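Local coordinates for protein dehydrogenase (Chromobacterium violaceum, PDB 3Q2I) that probably oxidises the 3'-hydroxyl of UDP-N-acetylglucosaminuronic acid with NAD as hydride acceptor, a step toward 2,3-diacetamido-2,3-dideoxy-D-mannuronic acid, at residues N27-L32 / H304-Y308; K127-V131 / P321-G325; V161-R167 / Q191-Y195. All coordinates share one frame; numbering follows the deposited sequence.

Contact 1. Residues N27-L32 / H304-Y308; sequences NHFGAL and HPLYY
His28 ND1 and the phenol oxygen of Tyr308 form the hydrogen bond that joins helix 27-32 to helix 304-308, with ND1 and OH 2.8 Å apart. The bond is nearly straight, at 167°. OH approaches ND1 at the edge of the imidazole, in its plane, and ND1 in turn lies at the edge of the phenol ring; the two rings meet rim to rim, their planes almost perpendicular. His304 completes the aromatic cluster, its CD2 edge pointing onto one face of the His28 ring in an edge-to-face pair, CD2 lying 3.4 Å from His28 NE2. His28 reaches both partners because its CG stands beside the backbone N (chi1 -70°), which carries the imidazole across to the second helix. Asn27 CB then covers a face of the His304 ring as a CH-pi contact. Next to the rings, the helices meet at Ala31, whose CB packs 3.6 Å from Tyr308 CD2 and also meets Pro305 CG, while Leu32 CD2 touches Tyr308 CE1 at 3.8 Å. The segment axes approach to 8.6 Å and cross at -57°. Helix 25-34 follows the first strand of the NAD-binding Rossmann fold, and His304 itself touches the bound dinucleotide. Glu105 OE1 is hydrogen-bonded to both His28 NE2 and His304 NE2, so His28 is held at both ring nitrogens, which fixes its rotation and probably the position of the His304 ring beside the cofactor as well.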
loop_
_atom_site.group_PDB
_atom_site.type_symbol
_atom_site.label_atom_id
_atom_site.label_comp_id
_atom_site.label_asym_id
_atom_site.label_seq_id
_atom_site.Cartn_x
_atom_site.Cartn_y
_atom_site.Cartn_z
ATOM N N ASN A 27 41.416 10.042 22.820
ATOM C CA ASN A 27 41.195 11.440 22.489
ATOM C C ASN A 27 40.565 12.230 23.638
ATOM O O ASN A 27 40.732 13.450 23.709
ATOM C CB ASN A 27 40.222 11.605 21.305
ATOM C CG ASN A 27 40.742 10.984 20.045
ATOM O OD1 ASN A 27 40.908 11.658 19.028
ATOM N ND2 ASN A 27 40.950 9.688 20.084
ATOM N N HIS A 28 39.767 11.558 24.463
ATOM C CA HIS A 28 39.182 12.190 25.630
ATOM C C HIS A 28 40.270 12.381 26.693
ATOM O O HIS A 28 40.333 13.460 27.311
ATOM C CB HIS A 28 38.027 11.357 26.201
ATOM C CG HIS A 28 36.804 11.347 25.320
ATOM N ND1 HIS A 28 35.675 12.100 25.593
ATOM C CD2 HIS A 28 36.531 10.649 24.188
ATOM C CE1 HIS A 28 34.767 11.886 24.648
ATOM N NE2 HIS A 28 35.259 11.001 23.794
ATOM N N PHE A 29 41.105 11.356 26.891
ATOM C CA PHE A 29 42.259 11.553 27.822
ATOM C C PHE A 29 43.093 12.778 27.406
ATOM O O PHE A 29 43.392 13.667 28.227
ATOM C CB PHE A 29 43.139 10.295 27.919
ATOM C CG PHE A 29 42.432 9.038 28.408
ATOM C CD1 PHE A 29 41.271 9.092 29.174
ATOM C CD2 PHE A 29 42.920 7.781 28.047
ATOM C CE1 PHE A 29 40.665 7.921 29.606
ATOM C CE2 PHE A 29 42.325 6.602 28.474
ATOM C CZ PHE A 29 41.169 6.667 29.262
ATOM N N GLY A 30 43.495 12.846 26.144
ATOM C CA GLY A 30 44.250 13.984 25.630
ATOM C C GLY A 30 43.533 15.294 25.889
ATOM O O GLY A 30 44.134 16.287 26.327
ATOM N N ALA A 31 42.230 15.321 25.609
ATOM C CA ALA A 31 41.454 16.530 25.790
ATOM C C ALA A 31 41.460 16.984 27.242
ATOM O O ALA A 31 41.558 18.183 27.519
ATOM C CB ALA A 31 40.006 16.309 25.305
ATOM N N LEU A 32 41.290 16.024 28.137
ATOM C CA LEU A 32 41.219 16.294 29.565
ATOM C C LEU A 32 42.589 16.731 30.091
ATOM O O LEU A 32 42.669 17.664 30.902
ATOM C CB LEU A 32 40.717 15.078 30.327
ATOM C CG LEU A 32 39.184 14.957 30.273
ATOM C CD1 LEU A 32 38.807 13.505 30.497
ATOM C CD2 LEU A 32 38.559 15.870 31.304
ATOM N N HIS A 304 38.114 17.057 19.841
ATOM C CA HIS A 304 37.693 16.788 21.211
ATOM C C HIS A 304 38.085 17.878 22.210
ATOM O O HIS A 304 37.307 18.223 23.092
ATOM C CB HIS A 304 38.111 15.417 21.691
ATOM C CG HIS A 304 37.268 14.310 21.122
ATOM N ND1 HIS A 304 37.385 13.888 19.814
ATOM C CD2 HIS A 304 36.338 13.516 21.703
ATOM C CE1 HIS A 304 36.532 12.893 19.606
ATOM N NE2 HIS A 304 35.869 12.667 20.725
ATOM N N PRO A 305 39.295 18.433 22.073
ATOM C CA PRO A 305 39.658 19.463 23.062
ATOM C C PRO A 305 38.720 20.664 23.117
ATOM O O PRO A 305 38.341 21.094 24.218
ATOM C CB PRO A 305 41.108 19.828 22.652
ATOM C CG PRO A 305 41.635 18.534 22.110
ATOM C CD PRO A 305 40.459 17.980 21.287
ATOM N N LEU A 306 38.323 21.182 21.959
ATOM C CA LEU A 306 37.372 22.275 21.859
ATOM C C LEU A 306 36.015 21.848 22.399
ATOM O O LEU A 306 35.359 22.610 23.096
ATOM C CB LEU A 306 37.216 22.668 20.400
ATOM C CG LEU A 306 37.517 24.073 19.913
ATOM C CD1 LEU A 306 37.195 24.177 18.416
ATOM C CD2 LEU A 306 36.773 25.082 20.803
ATOM N N TYR A 307 35.582 20.627 22.075
ATOM C CA TYR A 307 34.320 20.135 22.588
ATOM C C TYR A 307 34.324 20.217 24.098
ATOM O O TYR A 307 33.353 20.633 24.750
ATOM C CB TYR A 307 34.087 18.659 22.166
ATOM C CG TYR A 307 32.705 18.205 22.543
ATOM C CD1 TYR A 307 32.467 17.456 23.697
ATOM C CD2 TYR A 307 31.632 18.612 21.767
ATOM C CE1 TYR A 307 31.177 17.101 24.058
ATOM C CE2 TYR A 307 30.340 18.257 22.132
ATOM C CZ TYR A 307 30.127 17.508 23.263
ATOM O OH TYR A 307 28.813 17.226 23.599
ATOM N N TYR A 308 35.432 19.795 24.696
ATOM C CA TYR A 308 35.504 19.836 26.135
ATOM C C TYR A 308 35.434 21.271 26.713
ATOM O O TYR A 308 34.855 21.454 27.774
ATOM C CB TYR A 308 36.782 19.125 26.580
ATOM C CG TYR A 308 36.529 17.696 26.938
ATOM C CD1 TYR A 308 36.181 17.324 28.221
ATOM C CD2 TYR A 308 36.522 16.715 25.945
ATOM C CE1 TYR A 308 35.917 16.015 28.554
ATOM C CE2 TYR A 308 36.305 15.414 26.280
ATOM C CZ TYR A 308 35.942 15.049 27.549
ATOM O OH TYR A 308 35.741 13.722 27.825
#

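Contact 2. Residues K127-V131 / P321-G325; sequences KHLFV and PETDG
Strand 129-131, the last in order of the parallel Rossmann sheet, is met along its outer edge by the loop that leads into helix 325-344, through a single beta bridge between Phe130 and Asp324. Val131 N donates to Thr323 O at 3.0 Å in an almost linear bond (177°), whereas the return bond from Gly325 N to Leu129 O is weak, bent to 125°. Leu129 O also receives a CA-H...O contact from Asp324 CA, at 3.1 Å, so this carbonyl faces the very start of the helix. Asp324 is the N-cap there, its OD2 accepting from Glu327 N. Gly325 lets the backbone come close: its CA packs against Leu129 CG and lies 3.7 Å from Val131 CG2, a methyl directed there by standing beside the backbone N. On the face that carries His128 and Phe130, Pro321 packs against these two side chains, each crossing the proline at about a right angle. Helix 304-315 packs on the Phe130 side chain through Tyr307, Val311 and Thr314. Pro321 CG lies 3.8 Å from both Phe130 CE1 and His128 ND1.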
loop_
_atom_site.group_PDB
_atom_site.type_symbol
_atom_site.label_atom_id
_atom_site.label_comp_id
_atom_site.label_asym_id
_atom_site.label_seq_id
_atom_site.Cartn_x
_atom_site.Cartn_y
_atom_site.Cartn_z
ATOM N N LYS A 127 19.345 16.682 34.701
ATOM C CA LYS A 127 20.785 16.657 34.475
ATOM C C LYS A 127 21.028 16.759 32.989
ATOM O O LYS A 127 20.149 16.401 32.187
ATOM C CB LYS A 127 21.388 15.343 34.982
ATOM C CG LYS A 127 21.213 15.120 36.487
ATOM C CD LYS A 127 22.164 16.046 37.237
ATOM C CE LYS A 127 21.847 16.044 38.717
ATOM N NZ LYS A 127 23.038 16.667 39.361
ATOM N N HIS A 128 22.188 17.273 32.624
ATOM C CA HIS A 128 22.567 17.420 31.214
ATOM C C HIS A 128 22.854 16.082 30.562
ATOM O O HIS A 128 23.355 15.162 31.196
ATOM C CB HIS A 128 23.807 18.303 31.062
ATOM C CG HIS A 128 23.585 19.728 31.450
ATOM N ND1 HIS A 128 22.934 20.634 30.641
ATOM C CD2 HIS A 128 24.030 20.427 32.524
ATOM C CE1 HIS A 128 22.947 21.821 31.221
ATOM N NE2 HIS A 128 23.615 21.725 32.354
ATOM N N LEU A 129 22.554 16.023 29.271
ATOM C CA LEU A 129 23.044 14.950 28.401
ATOM C C LEU A 129 23.736 15.687 27.250
ATOM O O LEU A 129 23.108 16.380 26.438
ATOM C CB LEU A 129 21.842 14.100 27.937
ATOM C CG LEU A 129 22.188 13.082 26.839
ATOM C CD1 LEU A 129 23.229 12.080 27.291
ATOM C CD2 LEU A 129 20.892 12.359 26.464
ATOM N N PHE A 130 25.065 15.585 27.179
ATOM C CA PHE A 130 25.861 16.129 26.072
ATOM C C PHE A 130 26.123 15.000 25.090
ATOM O O PHE A 130 26.317 13.878 25.532
ATOM C CB PHE A 130 27.253 16.529 26.619
ATOM C CG PHE A 130 27.219 17.585 27.711
ATOM C CD1 PHE A 130 27.295 18.937 27.326
ATOM C CD2 PHE A 130 27.180 17.221 29.057
ATOM C CE1 PHE A 130 27.331 19.971 28.323
ATOM C CE2 PHE A 130 27.228 18.264 30.062
ATOM C CZ PHE A 130 27.262 19.593 29.655
ATOM N N VAL A 131 26.088 15.308 23.792
ATOM C CA VAL A 131 26.407 14.308 22.758
ATOM C C VAL A 131 27.580 14.890 22.025
ATOM O O VAL A 131 27.568 16.052 21.598
ATOM C CB VAL A 131 25.206 14.105 21.797
ATOM C CG1 VAL A 131 25.606 13.069 20.709
ATOM C CG2 VAL A 131 23.961 13.675 22.573
ATOM N N PRO A 321 24.984 24.002 26.379
ATOM C CA PRO A 321 25.558 22.957 25.532
ATOM C C PRO A 321 25.461 23.292 24.051
ATOM O O PRO A 321 24.397 23.680 23.564
ATOM C CB PRO A 321 24.767 21.695 25.933
ATOM C CG PRO A 321 24.273 21.977 27.332
ATOM C CD PRO A 321 23.969 23.472 27.303
ATOM N N GLU A 322 26.538 23.068 23.314
ATOM C CA GLU A 322 26.447 23.222 21.872
ATOM C C GLU A 322 25.641 22.065 21.309
ATOM O O GLU A 322 25.008 22.216 20.269
ATOM C CB GLU A 322 27.824 23.187 21.212
ATOM C CG GLU A 322 28.670 24.297 21.797
ATOM C CD GLU A 322 29.400 25.095 20.755
ATOM O OE1 GLU A 322 29.911 24.504 19.775
ATOM O OE2 GLU A 322 29.470 26.327 20.947
ATOM N N THR A 323 25.784 20.912 21.925
ATOM C CA THR A 323 25.043 19.758 21.379
ATOM C C THR A 323 24.543 18.892 22.502
ATOM O O THR A 323 25.274 18.041 23.022
ATOM C CB THR A 323 25.920 18.922 20.428
ATOM O OG1 THR A 323 26.275 19.716 19.287
ATOM C CG2 THR A 323 25.079 17.730 19.952
ATOM N N ASP A 324 23.303 19.104 22.934
ATOM C CA ASP A 324 22.725 18.265 23.974
ATOM C C ASP A 324 21.976 17.063 23.380
ATOM O O ASP A 324 22.003 16.913 22.163
ATOM C CB ASP A 324 21.844 19.055 24.921
ATOM C CG ASP A 324 20.636 19.717 24.252
ATOM O OD1 ASP A 324 19.987 20.559 24.934
ATOM O OD2 ASP A 324 20.313 19.446 23.081
ATOM N N GLY A 325 21.374 16.234 24.229
ATOM C CA GLY A 325 20.690 15.028 23.750
ATOM C C GLY A 325 19.598 15.349 22.749
ATOM O O GLY A 325 19.459 14.648 21.714
#

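Contact 3. Residues V161-R167 / Q191-Y195; sequences VNVFWTR and QASHY. With HP7 ((2S,3S,4R,5R,6R)-5-acetamido-6-[[[(2R,3S,4R,5R)-5-(2,4-dioxopyrimidin-1-yl)-3,4-dihydroxy-oxolan-2-yl]methoxy-hydroxy-phosphoryl]oxy-hydroxy-phosphoryl]oxy-3,4-dihydroxy-oxane-2-carboxylic acid), chain C.
Tyr195, Gln191 and Trp165 bury the most surface where strand 156-164 of the mixed sheet in the C-terminal alpha/beta domain runs past the start of helix 193-203, at the UDP-sugar site. The Tyr195 ring lies against the strand: Val163 CG2 is set over one face, a CH-pi contact 3.7 Å from the ring centroid, and Val161 CG1 meets Tyr195 CB. Both valines point toward the helix, and Val163 CG2 also touches Ala192 CB, the residue at the N-cap position. Past the strand end, Trp165 comes to Tyr195 from the opposite direction. Its six-membered ring stands almost perpendicular to the phenol, the planes at 87°, with CZ2 3.7 Å from Tyr195 CE2. NE1 of the indole is hydrogen-bonded to Val269 O, and Val163 CG1 covers the centre of one of the indole faces. Trp165 CZ3 reaches to 3.3 Å from the carbonyl O of Gln191, and this carbonyl also accepts a weak hydrogen bond from the sugar hydroxyl O3'. The acetamido oxygen O7' of the ligand lies in the plane of the indole, so the edges of Trp165 and, at longer range, Tyr195 border it, while His194 CD2 lies near C7'. Gln191 CG, beside the backbone N (chi1 -67°), lies 3.9 Å from Arg167 NE. That guanidinium is kept in place by a bond from NH2 to Thr166 O, and it grips the sugar carboxylate: NE donates to O'P at 2.8 Å, while NH1 bonds both O'P, at 2.9 Å, and the ring oxygen O5', at 2.8 Å.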
loop_
_atom_site.group_PDB
_atom_site.type_symbol
_atom_site.label_atom_id
_atom_site.label_comp_id
_atom_site.label_asym_id
_atom_site.label_seq_id
_atom_site.Cartn_x
_atom_site.Cartn_y
_atom_site.Cartn_z
ATOM N N VAL A 161 26.182 15.392 -0.591
ATOM C CA VAL A 161 27.240 14.990 0.353
ATOM C C VAL A 161 27.841 13.653 -0.124
ATOM O O VAL A 161 27.104 12.684 -0.354
ATOM C CB VAL A 161 26.675 14.830 1.763
ATOM C CG1 VAL A 161 27.721 14.288 2.747
ATOM C CG2 VAL A 161 26.140 16.166 2.250
ATOM N N ASN A 162 29.167 13.511 -0.180
ATOM C CA ASN A 162 29.817 12.255 -0.543
ATOM C C ASN A 162 30.793 11.890 0.542
ATOM O O ASN A 162 31.558 12.733 1.012
ATOM C CB ASN A 162 30.637 12.337 -1.832
ATOM C CG ASN A 162 29.774 12.593 -3.047
ATOM O OD1 ASN A 162 28.663 12.093 -3.163
ATOM N ND2 ASN A 162 30.343 13.289 -4.021
ATOM N N VAL A 163 30.743 10.659 0.982
ATOM C CA VAL A 163 31.762 10.102 1.914
ATOM C C VAL A 163 32.238 8.828 1.252
ATOM O O VAL A 163 31.591 7.771 1.354
ATOM C CB VAL A 163 31.208 9.857 3.316
ATOM C CG1 VAL A 163 32.353 9.317 4.252
ATOM C CG2 VAL A 163 30.675 11.213 3.873
ATOM N N PHE A 164 33.398 8.950 0.592
ATOM C CA PHE A 164 33.961 7.815 -0.169
ATOM C C PHE A 164 35.251 7.412 0.564
ATOM O O PHE A 164 36.305 7.996 0.331
ATOM C CB PHE A 164 34.260 8.215 -1.606
ATOM C CG PHE A 164 33.041 8.700 -2.398
ATOM C CD1 PHE A 164 31.770 8.173 -2.127
ATOM C CD2 PHE A 164 33.162 9.595 -3.441
ATOM C CE1 PHE A 164 30.655 8.579 -2.865
ATOM C CE2 PHE A 164 32.040 9.992 -4.184
ATOM C CZ PHE A 164 30.789 9.434 -3.912
ATOM N N TRP A 165 35.110 6.487 1.495
ATOM C CA TRP A 165 36.175 6.134 2.418
ATOM C C TRP A 165 36.502 4.650 2.337
ATOM O O TRP A 165 35.927 3.875 1.548
ATOM C CB TRP A 165 35.728 6.500 3.841
ATOM C CG TRP A 165 35.827 7.976 4.181
ATOM C CD1 TRP A 165 36.265 9.040 3.408
ATOM C CD2 TRP A 165 35.497 8.520 5.455
ATOM N NE1 TRP A 165 36.197 10.207 4.137
ATOM C CE2 TRP A 165 35.703 9.913 5.387
ATOM C CE3 TRP A 165 34.969 7.965 6.634
ATOM C CZ2 TRP A 165 35.449 10.754 6.482
ATOM C CZ3 TRP A 165 34.725 8.799 7.727
ATOM C CH2 TRP A 165 34.965 10.194 7.639
ATOM N N THR A 166 37.429 4.210 3.191
ATOM C CA THR A 166 37.883 2.844 3.092
ATOM C C THR A 166 37.998 2.194 4.442
ATOM O O THR A 166 38.700 2.737 5.296
ATOM C CB THR A 166 39.301 2.790 2.462
ATOM O OG1 THR A 166 39.292 3.504 1.229
ATOM C CG2 THR A 166 39.714 1.347 2.287
ATOM N N ARG A 167 37.337 1.056 4.660
ATOM C CA ARG A 167 37.423 0.303 5.912
ATOM C C ARG A 167 37.559 -1.153 5.511
ATOM O O ARG A 167 36.686 -1.721 4.854
ATOM C CB ARG A 167 36.168 0.423 6.795
ATOM C CG ARG A 167 35.863 1.820 7.261
ATOM C CD ARG A 167 36.976 2.364 8.143
ATOM N NE ARG A 167 36.664 3.671 8.712
ATOM C CZ ARG A 167 36.989 4.820 8.146
ATOM N NH1 ARG A 167 36.683 5.953 8.778
ATOM N NH2 ARG A 167 37.602 4.867 6.964
ATOM N N GLN A 191 30.304 5.417 10.364
ATOM C CA GLN A 191 31.466 6.099 9.758
ATOM C C GLN A 191 31.196 7.505 9.275
ATOM O O GLN A 191 31.945 8.458 9.555
ATOM C CB GLN A 191 32.138 5.232 8.684
ATOM C CG GLN A 191 32.810 3.986 9.273
ATOM C CD GLN A 191 31.839 2.831 9.457
ATOM O OE1 GLN A 191 30.832 2.689 8.740
ATOM N NE2 GLN A 191 32.113 1.996 10.429
ATOM N N ALA A 192 30.061 7.678 8.601
ATOM C CA ALA A 192 29.717 8.977 8.062
ATOM C C ALA A 192 28.777 9.821 8.938
ATOM O O ALA A 192 28.149 10.759 8.436
ATOM C CB ALA A 192 29.119 8.770 6.650
ATOM N N SER A 193 28.600 9.480 10.220
ATOM C CA SER A 193 27.604 10.151 11.024
ATOM C C SER A 193 27.829 11.658 11.163
ATOM O O SER A 193 26.863 12.384 11.301
ATOM C CB SER A 193 27.398 9.488 12.391
ATOM O OG SER A 193 28.647 9.502 13.037
ATOM N N HIS A 194 29.073 12.105 11.112
ATOM C CA HIS A 194 29.345 13.551 11.212
ATOM C C HIS A 194 28.919 14.299 9.952
ATOM O O HIS A 194 28.877 15.525 9.935
ATOM C CB HIS A 194 30.840 13.825 11.522
ATOM C CG HIS A 194 31.311 13.341 12.865
ATOM N ND1 HIS A 194 30.862 13.879 14.049
ATOM C CD2 HIS A 194 32.289 12.469 13.206
ATOM C CE1 HIS A 194 31.465 13.287 15.068
ATOM N NE2 HIS A 194 32.342 12.427 14.582
ATOM N N TYR A 195 28.693 13.557 8.861
ATOM C CA TYR A 195 28.207 14.134 7.617
ATOM C C TYR A 195 26.681 14.073 7.566
ATOM O O TYR A 195 26.052 15.021 7.104
ATOM C CB TYR A 195 28.835 13.423 6.408
ATOM C CG TYR A 195 30.337 13.617 6.326
ATOM C CD1 TYR A 195 30.916 14.490 5.404
ATOM C CD2 TYR A 195 31.176 12.885 7.151
ATOM C CE1 TYR A 195 32.289 14.660 5.357
ATOM C CE2 TYR A 195 32.572 13.070 7.117
ATOM C CZ TYR A 195 33.097 13.970 6.216
ATOM O OH TYR A 195 34.484 14.187 6.211
HETATM N N1 HP7 C . 41.159 3.356 7.288
HETATM C C2 HP7 C . 41.584 2.706 6.205
HETATM O O2 HP7 C . 41.698 1.453 6.245
HETATM N N3 HP7 C . 41.927 3.357 5.090
HETATM C C4 HP7 C . 41.836 4.692 5.033
HETATM O O4 HP7 C . 42.228 5.255 3.982
HETATM C C5 HP7 C . 41.382 5.408 6.145
HETATM C C6 HP7 C . 41.051 4.693 7.288
HETATM P PA HP7 C . 40.529 7.062 10.810
HETATM P PB HP7 C . 38.885 8.628 12.477
HETATM O "O'P" HP7 C . 35.538 4.593 11.122
HETATM O "O'Q" HP7 C . 35.408 4.271 13.297
HETATM C "C1'" HP7 C . 36.483 8.494 11.435
HETATM O O1A HP7 C . 40.687 7.949 9.585
HETATM O O1B HP7 C . 39.220 9.807 11.593
HETATM C C1C HP7 C . 40.744 2.570 8.457
HETATM C "C2'" HP7 C . 35.193 9.302 11.657
HETATM N "N2'" HP7 C . 35.505 10.673 12.066
HETATM O O2A HP7 C . 41.594 6.964 11.869
HETATM O O2B HP7 C . 39.416 8.486 13.889
HETATM C C2C HP7 C . 41.882 2.281 9.427
HETATM O O2C HP7 C . 41.654 0.936 9.862
HETATM C "C3'" HP7 C . 34.317 8.650 12.718
HETATM O "O3'" HP7 C . 33.020 9.283 12.609
HETATM O O3A HP7 C . 39.145 7.327 11.578
HETATM O O3B HP7 C . 37.261 8.576 12.637
HETATM C C3C HP7 C . 41.583 3.203 10.597
HETATM O O3C HP7 C . 42.045 2.637 11.824
HETATM C "C4'" HP7 C . 34.151 7.144 12.455
HETATM O "O4'" HP7 C . 33.478 6.476 13.516
HETATM C C4C HP7 C . 40.063 3.323 10.607
HETATM O O4C HP7 C . 39.813 3.368 9.194
HETATM C "C5'" HP7 C . 35.570 6.543 12.430
HETATM O "O5'" HP7 C . 36.182 7.105 11.272
HETATM C C5C HP7 C . 39.645 4.649 11.204
HETATM O O5C HP7 C . 40.192 5.585 10.284
HETATM C "C6'" HP7 C . 35.509 5.041 12.294
HETATM C "C7'" HP7 C . 35.163 11.796 11.438
HETATM O "O7'" HP7 C . 34.421 11.891 10.450
HETATM C "C8'" HP7 C . 35.742 13.062 12.025
#

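How the contacts relate
Contacts 1 and 2 join the N-terminal Rossmann domain to the C-terminal domain, and their segments alternate along the chain: 27-32, 127-131, 304-308, 321-325. Their centres are 16 Å apart, and they touch through Tyr307 of helix 304-315, whose OH makes a probable, weak hydrogen bond to Val131 O (2.6 Å). That helix and the loop after it therefore pack on the Rossmann domain twice, on helix 25-34 and on edge strand 129-131. Contact 3 falls between the segments of both, in the C-terminal domain, about 22 Å and 24 Å from contacts 1 and 2 between centres. The cofactor touches His304 of contact 1 and His194 of contact 3, consistent with an active site between the domains.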